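Local coordinates for aminotransferase AspB (Helicobacter pylori 26695, PDB 3EZS), which probably catalyses transamination using pyridoxal 5'-phosphate as cofactor, at residues T170-K181 with P206-N217; Y7-L15 with I333-G341. All blocks are in the same frame, centred on the assembly; numbering follows the deposited sequence.

Contact 1: residues T170-K181 with P206-N217; sequences TLSLEELISWVK and PSLLEACMLAGN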
loop_
_atom_site.group_PDB
_atom_site.type_symbol
_atom_site.label_atom_id
_atom_site.label_comp_id
_atom_site.label_asym_id
_atom_site.label_seq_id
_atom_site.Cartn_x
_atom_site.Cartn_y
_atom_site.Cartn_z
ATOM N N THR A 170 13.098 23.884 -11.929
ATOM C CA THR A 170 12.219 24.289 -10.839
ATOM C C THR A 170 11.407 25.513 -11.271
ATOM O O THR A 170 11.953 26.511 -11.715
ATOM C CB THR A 170 13.045 24.557 -9.539
ATOM O OG1 THR A 170 13.614 23.322 -9.104
ATOM C CG2 THR A 170 12.195 25.108 -8.389
ATOM N N LEU A 171 10.099 25.412 -11.145
ATOM C CA LEU A 171 9.196 26.484 -11.524
ATOM C C LEU A 171 9.168 27.561 -10.447
ATOM O O LEU A 171 9.127 27.261 -9.248
ATOM C CB LEU A 171 7.794 25.928 -11.728
ATOM C CG LEU A 171 7.596 24.874 -12.838
ATOM C CD1 LEU A 171 6.155 24.404 -12.842
ATOM C CD2 LEU A 171 7.984 25.408 -14.214
ATOM N N SER A 172 9.191 28.813 -10.884
ATOM C CA SER A 172 9.158 29.948 -9.987
ATOM C C SER A 172 7.752 30.135 -9.424
ATOM O O SER A 172 6.789 29.528 -9.886
ATOM C CB SER A 172 9.558 31.210 -10.749
ATOM O OG SER A 172 8.536 31.571 -11.670
ATOM N N LEU A 173 7.640 31.009 -8.433
ATOM C CA LEU A 173 6.360 31.325 -7.829
ATOM C C LEU A 173 5.420 31.833 -8.921
ATOM O O LEU A 173 4.263 31.414 -9.009
ATOM C CB LEU A 173 6.550 32.388 -6.737
ATOM C CG LEU A 173 5.511 32.556 -5.633
ATOM C CD1 LEU A 173 5.205 31.235 -4.931
ATOM C CD2 LEU A 173 6.006 33.580 -4.625
ATOM N N GLU A 174 5.945 32.688 -9.792
ATOM C CA GLU A 174 5.152 33.290 -10.861
ATOM C C GLU A 174 4.673 32.255 -11.875
ATOM O O GLU A 174 3.552 32.333 -12.367
ATOM C CB GLU A 174 5.940 34.408 -11.575
ATOM C CG GLU A 174 6.246 35.656 -10.731
ATOM C CD GLU A 174 7.384 35.498 -9.690
ATOM O OE1 GLU A 174 8.127 34.477 -9.678
ATOM O OE2 GLU A 174 7.535 36.432 -8.868
ATOM N N GLU A 175 5.533 31.298 -12.193
ATOM C CA GLU A 175 5.186 30.208 -13.107
ATOM C C GLU A 175 4.088 29.353 -12.506
ATOM O O GLU A 175 3.139 28.997 -13.199
ATOM C CB GLU A 175 6.424 29.352 -13.448
ATOM C CG GLU A 175 7.389 30.113 -14.320
ATOM C CD GLU A 175 8.653 29.372 -14.679
ATOM O OE1 GLU A 175 9.423 28.939 -13.793
ATOM O OE2 GLU A 175 8.919 29.305 -15.885
ATOM N N LEU A 176 4.219 29.028 -11.221
ATOM C CA LEU A 176 3.218 28.212 -10.517
ATOM C C LEU A 176 1.879 28.937 -10.448
ATOM O O LEU A 176 0.828 28.313 -10.556
ATOM C CB LEU A 176 3.703 27.814 -9.110
ATOM C CG LEU A 176 4.941 26.875 -8.987
ATOM C CD1 LEU A 176 5.462 26.814 -7.564
ATOM C CD2 LEU A 176 4.664 25.475 -9.485
ATOM N N ILE A 177 1.923 30.252 -10.279
ATOM C CA ILE A 177 0.703 31.085 -10.219
ATOM C C ILE A 177 -0.083 30.982 -11.526
ATOM O O ILE A 177 -1.310 30.819 -11.500
ATOM C CB ILE A 177 1.030 32.558 -9.872
ATOM C CG1 ILE A 177 1.409 32.668 -8.388
ATOM C CG2 ILE A 177 -0.177 33.471 -10.144
ATOM C CD1 ILE A 177 2.072 34.046 -7.986
ATOM N N SER A 178 0.632 31.038 -12.658
ATOM C CA SER A 178 0.005 30.893 -13.978
ATOM C C SER A 178 -0.712 29.562 -14.111
ATOM O O SER A 178 -1.826 29.513 -14.621
ATOM C CB SER A 178 1.030 31.009 -15.103
ATOM O OG SER A 178 1.609 32.296 -15.132
ATOM N N TRP A 179 -0.072 28.495 -13.645
ATOM C CA TRP A 179 -0.680 27.167 -13.689
ATOM C C TRP A 179 -1.926 27.098 -12.821
ATOM O O TRP A 179 -2.919 26.518 -13.235
ATOM C CB TRP A 179 0.296 26.079 -13.268
ATOM C CG TRP A 179 1.203 25.602 -14.352
ATOM C CD1 TRP A 179 2.530 25.862 -14.478
ATOM C CD2 TRP A 179 0.844 24.777 -15.474
ATOM N NE1 TRP A 179 3.023 25.252 -15.593
ATOM C CE2 TRP A 179 2.015 24.570 -16.225
ATOM C CE3 TRP A 179 -0.343 24.170 -15.894
ATOM C CZ2 TRP A 179 2.037 23.792 -17.392
ATOM C CZ3 TRP A 179 -0.323 23.398 -17.066
ATOM C CH2 TRP A 179 0.860 23.221 -17.794
ATOM N N VAL A 180 -1.887 27.689 -11.632
ATOM C CA VAL A 180 -3.057 27.678 -10.760
ATOM C C VAL A 180 -4.229 28.366 -11.467
ATOM O O VAL A 180 -5.345 27.842 -11.494
ATOM C CB VAL A 180 -2.760 28.335 -9.382
ATOM C CG1 VAL A 180 -4.055 28.629 -8.613
ATOM C CG2 VAL A 180 -1.819 27.456 -8.564
ATOM N N LYS A 181 -3.967 29.528 -12.055
ATOM C CA LYS A 181 -5.004 30.265 -12.782
ATOM C C LYS A 181 -5.570 29.477 -13.973
ATOM O O LYS A 181 -6.774 29.531 -14.245
ATOM C CB LYS A 181 -4.470 31.626 -13.227
ATOM C CG LYS A 181 -4.209 32.587 -12.052
ATOM C CD LYS A 181 -3.683 33.939 -12.516
ATOM C CE LYS A 181 -3.425 34.898 -11.350
ATOM N NZ LYS A 181 -4.676 35.276 -10.635
ATOM N N PRO A 206 9.750 27.085 -4.252
ATOM C CA PRO A 206 8.418 27.316 -3.725
ATOM C C PRO A 206 7.456 26.142 -3.916
ATOM O O PRO A 206 7.579 25.371 -4.885
ATOM C CB PRO A 206 7.943 28.510 -4.530
ATOM C CG PRO A 206 8.675 28.416 -5.836
ATOM C CD PRO A 206 9.950 27.687 -5.580
ATOM N N SER A 207 6.527 25.982 -2.975
ATOM C CA SER A 207 5.457 24.990 -3.135
ATOM C C SER A 207 4.360 25.592 -4.004
ATOM O O SER A 207 4.147 26.791 -4.004
ATOM C CB SER A 207 4.835 24.608 -1.803
ATOM O OG SER A 207 3.711 23.768 -1.989
ATOM N N LEU A 208 3.664 24.739 -4.735
ATOM C CA LEU A 208 2.514 25.145 -5.539
ATOM C C LEU A 208 1.380 25.718 -4.652
ATOM O O LEU A 208 0.544 26.503 -5.129
ATOM C CB LEU A 208 2.029 23.929 -6.377
ATOM C CG LEU A 208 0.792 24.029 -7.276
ATOM C CD1 LEU A 208 0.915 25.168 -8.319
ATOM C CD2 LEU A 208 0.510 22.677 -7.969
ATOM N N LEU A 209 1.321 25.316 -3.377
ATOM C CA LEU A 209 0.296 25.876 -2.465
ATOM C C LEU A 209 0.604 27.334 -2.099
ATOM O O LEU A 209 -0.318 28.111 -1.747
ATOM C CB LEU A 209 0.072 25.011 -1.213
ATOM C CG LEU A 209 -0.379 23.550 -1.402
ATOM C CD1 LEU A 209 -0.916 22.969 -0.080
ATOM C CD2 LEU A 209 -1.442 23.416 -2.488
ATOM N N GLU A 210 1.870 27.729 -2.195
ATOM C CA GLU A 210 2.226 29.149 -1.987
ATOM C C GLU A 210 1.668 30.002 -3.141
ATOM O O GLU A 210 1.252 31.143 -2.945
ATOM C CB GLU A 210 3.735 29.348 -1.924
ATOM C CG GLU A 210 4.441 28.634 -0.793
ATOM C CD GLU A 210 5.951 28.942 -0.794
ATOM O OE1 GLU A 210 6.294 30.120 -0.677
ATOM O OE2 GLU A 210 6.788 28.016 -0.894
ATOM N N ALA A 211 1.692 29.443 -4.347
ATOM C CA ALA A 211 1.145 30.113 -5.522
ATOM C C ALA A 211 -0.358 30.311 -5.341
ATOM O O ALA A 211 -0.928 31.334 -5.729
ATOM C CB ALA A 211 1.452 29.283 -6.798
ATOM N N CYS A 212 -0.990 29.310 -4.743
ATOM C CA CYS A 212 -2.403 29.344 -4.459
ATOM C C CYS A 212 -2.773 30.515 -3.568
ATOM O O CYS A 212 -3.757 31.199 -3.827
ATOM C CB CYS A 212 -2.850 28.025 -3.816
ATOM S SG CYS A 212 -3.081 26.655 -4.979
HETATM N N MSE A 213 -1.987 30.730 -2.517
HETATM C CA MSE A 213 -2.213 31.822 -1.584
HETATM C C MSE A 213 -2.138 33.170 -2.311
HETATM O O MSE A 213 -2.939 34.065 -2.040
HETATM C CB MSE A 213 -1.178 31.820 -0.464
HETATM C CG MSE A 213 -1.112 30.568 0.385
HETATM SE SE MSE A 213 -2.741 30.090 1.270
HETATM C CE MSE A 213 -2.943 31.654 2.419
ATOM N N LEU A 214 -1.187 33.297 -3.234
ATOM C CA LEU A 214 -0.979 34.542 -3.987
ATOM C C LEU A 214 -1.858 34.701 -5.226
ATOM O O LEU A 214 -1.852 35.770 -5.829
ATOM C CB LEU A 214 0.495 34.670 -4.415
ATOM C CG LEU A 214 1.510 34.861 -3.287
ATOM C CD1 LEU A 214 2.906 34.630 -3.804
ATOM C CD2 LEU A 214 1.370 36.251 -2.648
ATOM N N ALA A 215 -2.591 33.658 -5.613
ATOM C CA ALA A 215 -3.470 33.702 -6.787
ATOM C C ALA A 215 -4.933 33.769 -6.388
ATOM O O ALA A 215 -5.793 33.496 -7.222
ATOM C CB ALA A 215 -3.244 32.468 -7.663
ATOM N N GLY A 216 -5.222 34.117 -5.130
ATOM C CA GLY A 216 -6.597 34.171 -4.632
ATOM C C GLY A 216 -7.285 32.809 -4.482
ATOM O O GLY A 216 -8.511 32.720 -4.567
ATOM N N ASN A 217 -6.505 31.757 -4.236
ATOM C CA ASN A 217 -7.023 30.393 -4.129
ATOM C C ASN A 217 -6.550 29.735 -2.828
ATOM O O ASN A 217 -5.982 28.641 -2.811
ATOM C CB ASN A 217 -6.590 29.575 -5.359
ATOM C CG ASN A 217 -7.201 28.201 -5.381
ATOM O OD1 ASN A 217 -8.337 28.006 -4.946
ATOM N ND2 ASN A 217 -6.448 27.230 -5.884
HETATM O O HOH W 1 8.728 25.098 -7.494
#
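Ala-211 presses its methyl into helix 173-186 as a knob into a hole made by Leu-173, Leu-176, Ile-177 and Val-180. Over these short segments helices 173-186 and 208-214 pass 8.4 Å apart at -71°, and both lie against the large mixed sheet of the aminotransferase fold, where Leu-208 also touches strands 189-193 and 223-228. Leu-176 can be followed outward from the backbone. Its CB meets Ala-211 CB at 3.5 Å; with CG beside the backbone N (chi1 -65°), CD1 reaches the carbonyl oxygens of Pro-206 and Ser-207, and CD2 rests 3.9 Å from Leu-208 CD1. One turn on, Val-180 splits its branches: CG2 touches Leu-208 CD1 at 3.6 Å, while CG1 turns to Ala-215 CB and Asn-217 ND2. At the other end Leu-173 crosses Leu-214 at about a right angle, CD2 to CD1 a tight 3.4 Å. Each helix starts with a capping box, Ser-172 with Glu-175 and Ser-207 with Glu-210; Ser-207 OG also hydrogen-bonds Glu-194, whose other carboxylate oxygen takes Leu-208 N. A water donates to Leu-171 O and Pro-206 O, bridging the two loops. Apolar packing thus joins the side chains, and shape complementarity sets the fit.

Contact 2: residues Y7-L15 with I333-G341; sequences YPFERLRAL and ITLPALYLG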
loop_
_atom_site.group_PDB
_atom_site.type_symbol
_atom_site.label_atom_id
_atom_site.label_comp_id
_atom_site.label_asym_id
_atom_site.label_seq_id
_atom_site.Cartn_x
_atom_site.Cartn_y
_atom_site.Cartn_z
ATOM N N TYR A 7 11.612 -1.146 -16.843
ATOM C CA TYR A 7 11.973 0.028 -16.057
ATOM C C TYR A 7 13.327 0.569 -16.507
ATOM O O TYR A 7 14.103 -0.141 -17.156
ATOM C CB TYR A 7 11.953 -0.258 -14.551
ATOM C CG TYR A 7 10.574 -0.135 -13.915
ATOM C CD1 TYR A 7 9.715 -1.227 -13.839
ATOM C CD2 TYR A 7 10.135 1.083 -13.390
ATOM C CE1 TYR A 7 8.457 -1.113 -13.255
ATOM C CE2 TYR A 7 8.879 1.212 -12.804
ATOM C CZ TYR A 7 8.045 0.107 -12.738
ATOM O OH TYR A 7 6.799 0.208 -12.165
ATOM N N PRO A 8 13.606 1.855 -16.201
ATOM C CA PRO A 8 14.890 2.415 -16.605
ATOM C C PRO A 8 16.108 1.570 -16.229
ATOM O O PRO A 8 17.005 1.403 -17.053
ATOM C CB PRO A 8 14.919 3.764 -15.880
ATOM C CG PRO A 8 13.479 4.154 -15.787
ATOM C CD PRO A 8 12.748 2.872 -15.555
ATOM N N PHE A 9 16.141 1.019 -15.019
ATOM C CA PHE A 9 17.300 0.197 -14.609
ATOM C C PHE A 9 17.459 -1.076 -15.447
ATOM O O PHE A 9 18.582 -1.539 -15.643
ATOM C CB PHE A 9 17.302 -0.101 -13.093
ATOM C CG PHE A 9 16.388 -1.238 -12.660
ATOM C CD1 PHE A 9 16.874 -2.547 -12.577
ATOM C CD2 PHE A 9 15.074 -0.992 -12.269
ATOM C CE1 PHE A 9 16.054 -3.591 -12.169
ATOM C CE2 PHE A 9 14.242 -2.037 -11.848
ATOM C CZ PHE A 9 14.732 -3.335 -11.800
ATOM N N GLU A 10 16.354 -1.627 -15.961
ATOM C CA GLU A 10 16.413 -2.823 -16.836
ATOM C C GLU A 10 16.965 -2.464 -18.207
ATOM O O GLU A 10 17.720 -3.238 -18.818
ATOM C CB GLU A 10 15.035 -3.457 -17.022
ATOM C CG GLU A 10 14.385 -3.952 -15.742
ATOM C CD GLU A 10 13.013 -4.601 -15.983
ATOM O OE1 GLU A 10 12.378 -4.304 -17.018
ATOM O OE2 GLU A 10 12.570 -5.393 -15.118
ATOM N N ARG A 11 16.573 -1.298 -18.707
ATOM C CA ARG A 11 17.078 -0.836 -19.987
ATOM C C ARG A 11 18.598 -0.586 -19.883
ATOM O O ARG A 11 19.344 -0.860 -20.823
ATOM C CB ARG A 11 16.317 0.415 -20.457
ATOM C CG ARG A 11 14.809 0.179 -20.653
ATOM C CD ARG A 11 14.073 1.356 -21.295
ATOM N NE ARG A 11 14.453 1.552 -22.690
ATOM C CZ ARG A 11 14.062 2.576 -23.460
ATOM N NH1 ARG A 11 13.269 3.539 -22.987
ATOM N NH2 ARG A 11 14.483 2.647 -24.722
ATOM N N LEU A 12 19.037 -0.087 -18.727
ATOM C CA LEU A 12 20.440 0.201 -18.460
ATOM C C LEU A 12 21.234 -1.098 -18.312
ATOM O O LEU A 12 22.320 -1.256 -18.886
ATOM C CB LEU A 12 20.553 1.054 -17.189
ATOM C CG LEU A 12 21.961 1.492 -16.755
ATOM C CD1 LEU A 12 22.682 2.213 -17.874
ATOM C CD2 LEU A 12 21.906 2.365 -15.481
ATOM N N ARG A 13 20.690 -2.031 -17.541
ATOM C CA ARG A 13 21.307 -3.349 -17.389
ATOM C C ARG A 13 21.495 -3.980 -18.764
ATOM O O ARG A 13 22.574 -4.514 -19.053
ATOM C CB ARG A 13 20.443 -4.246 -16.496
ATOM C CG ARG A 13 21.052 -5.614 -16.128
ATOM C CD ARG A 13 20.222 -6.274 -15.007
ATOM N NE ARG A 13 18.819 -6.456 -15.417
ATOM C CZ ARG A 13 17.795 -6.741 -14.605
ATOM N NH1 ARG A 13 17.971 -6.882 -13.291
ATOM N NH2 ARG A 13 16.570 -6.866 -15.118
ATOM N N ALA A 14 20.476 -3.887 -19.620
ATOM C CA ALA A 14 20.540 -4.449 -20.981
ATOM C C ALA A 14 21.607 -3.782 -21.827
ATOM O O ALA A 14 22.322 -4.457 -22.562
ATOM C CB ALA A 14 19.187 -4.341 -21.689
ATOM N N LEU A 15 21.700 -2.455 -21.733
ATOM C CA LEU A 15 22.702 -1.687 -22.478
ATOM C C LEU A 15 24.157 -2.076 -22.124
ATOM O O LEU A 15 25.017 -2.152 -22.995
ATOM C CB LEU A 15 22.514 -0.196 -22.193
ATOM C CG LEU A 15 23.459 0.773 -22.910
ATOM C CD1 LEU A 15 23.210 0.843 -24.445
ATOM C CD2 LEU A 15 23.374 2.126 -22.283
ATOM N N ILE A 333 28.934 4.256 -13.854
ATOM C CA ILE A 333 27.585 4.022 -14.376
ATOM C C ILE A 333 26.791 5.323 -14.406
ATOM O O ILE A 333 26.698 6.022 -13.394
ATOM C CB ILE A 333 26.801 3.006 -13.488
ATOM C CG1 ILE A 333 27.486 1.632 -13.494
ATOM C CG2 ILE A 333 25.329 2.907 -13.924
ATOM C CD1 ILE A 333 27.005 0.658 -12.375
ATOM N N THR A 334 26.248 5.645 -15.579
ATOM C CA THR A 334 25.386 6.812 -15.781
ATOM C C THR A 334 24.100 6.325 -16.453
ATOM O O THR A 334 24.073 5.242 -17.034
ATOM C CB THR A 334 26.093 7.906 -16.619
ATOM O OG1 THR A 334 26.278 7.452 -17.972
ATOM C CG2 THR A 334 27.473 8.278 -15.993
ATOM N N LEU A 335 23.035 7.119 -16.367
ATOM C CA LEU A 335 21.728 6.764 -16.917
ATOM C C LEU A 335 21.396 7.582 -18.174
ATOM O O LEU A 335 21.213 8.803 -18.089
ATOM C CB LEU A 335 20.628 7.006 -15.865
ATOM C CG LEU A 335 19.164 6.701 -16.237
ATOM C CD1 LEU A 335 18.959 5.186 -16.562
ATOM C CD2 LEU A 335 18.190 7.156 -15.137
ATOM N N PRO A 336 21.333 6.924 -19.344
ATOM C CA PRO A 336 20.877 7.633 -20.533
ATOM C C PRO A 336 19.452 8.152 -20.300
ATOM O O PRO A 336 18.572 7.370 -19.881
ATOM C CB PRO A 336 20.878 6.545 -21.610
ATOM C CG PRO A 336 21.797 5.537 -21.150
ATOM C CD PRO A 336 21.686 5.529 -19.660
ATOM N N ALA A 337 19.230 9.446 -20.560
ATOM C CA ALA A 337 17.920 10.069 -20.326
ATOM C C ALA A 337 16.831 9.555 -21.260
ATOM O O ALA A 337 15.635 9.756 -20.988
ATOM C CB ALA A 337 18.012 11.598 -20.375
ATOM N N LEU A 338 17.232 8.885 -22.341
ATOM C CA LEU A 338 16.295 8.288 -23.278
ATOM C C LEU A 338 15.362 7.335 -22.537
ATOM O O LEU A 338 14.145 7.293 -22.802
ATOM C CB LEU A 338 17.060 7.546 -24.370
ATOM C CG LEU A 338 16.313 7.027 -25.602
ATOM C CD1 LEU A 338 15.970 8.191 -26.588
ATOM C CD2 LEU A 338 17.175 5.938 -26.280
ATOM N N TYR A 339 15.934 6.618 -21.567
ATOM C CA TYR A 339 15.208 5.640 -20.762
ATOM C C TYR A 339 14.209 6.240 -19.779
ATOM O O TYR A 339 13.475 5.499 -19.136
ATOM C CB TYR A 339 16.175 4.717 -20.001
ATOM C CG TYR A 339 17.229 4.026 -20.844
ATOM C CD1 TYR A 339 17.020 3.740 -22.202
ATOM C CD2 TYR A 339 18.396 3.556 -20.255
ATOM C CE1 TYR A 339 17.980 3.082 -22.959
ATOM C CE2 TYR A 339 19.361 2.876 -21.003
ATOM C CZ TYR A 339 19.149 2.653 -22.354
ATOM O OH TYR A 339 20.108 2.006 -23.102
ATOM N N LEU A 340 14.192 7.564 -19.645
ATOM C CA LEU A 340 13.227 8.250 -18.800
ATOM C C LEU A 340 12.163 8.992 -19.600
ATOM O O LEU A 340 11.280 9.609 -19.010
ATOM C CB LEU A 340 13.940 9.246 -17.873
ATOM C CG LEU A 340 14.793 8.670 -16.757
ATOM C CD1 LEU A 340 15.454 9.792 -15.971
ATOM C CD2 LEU A 340 13.949 7.802 -15.844
ATOM N N GLY A 341 12.220 8.924 -20.932
ATOM C CA GLY A 341 11.298 9.664 -21.766
ATOM C C GLY A 341 10.679 8.877 -22.884
ATOM O O GLY A 341 10.890 7.683 -23.008
HETATM O O HOH W 2 18.619 -0.804 -23.470
HETATM O O HOH W 3 11.166 5.400 -24.855
#
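Pro-8 and Tyr-339 bring the backbones closest, CA to CA 5.3 Å, where the first turn of helix 8-16 lies against the 3-10 turn 337-340, and farther on Leu-12 faces Leu-335 of strand 335-336. That strand lies at the side of the small antiparallel sheet of this aminotransferase fold, next to strand 349-353, so the N-terminal helix packs on it and on the turn that follows. Tyr-339 contributes more than any other residue. Arg-11 CB sits over one face of its ring, a CH-pi contact 3.6 Å from the centroid and 8° off the normal, while Pro-336 CB covers the opposite face nearer the rim. The Arg-11 chain then bends at chi3 (69°), bringing the guanidinium over Tyr-339 CD1, 3.4 Å from NE, with the two planes 42° apart. Leu-15 packs at the ring edge, its CD2 3.4 Å from Tyr-339 OH. The hydroxyl hydrogen-bonds Glu-320 of helix 319-330, which holds the outer end of the ring. Leu-12 spreads its methyls along the strand side, CD2 to Ile-333 CG2 and CD1 to Pro-336 CD. Pro-8 CG packs on Leu-340 CD2 at 3.7 Å. At the N-cap, Tyr-7 points away, and in one of its two conformers its ring meets Tyr-259 of the second subunit. A single water donates to both Arg-11 O, at 2.7 Å, and Tyr-339 OH, at 3.2 Å.

Overall arrangement
Contact 2 joins the N-terminal helix to a segment late in the chain, residues 7-15 with 333-341, and contact 1 is nested within the long loop it closes. Their centres lie 33 Å apart, on opposite sides of the chain's centre, with nearest atoms about 15 Å apart, so they do not touch. Contact 1 lies against the seven-stranded mixed sheet, pairing helix 173-186 with helix 208-214, which flank strand 189-193 in sequence. Contact 2 belongs to the three-stranded sheet 311-315, 349-353 and 335-336, where a late part of the chain comes back to helix 8-16. One contact is therefore local packing around the large sheet; the other ties the chain's start to the smaller sheet, close to the second subunit.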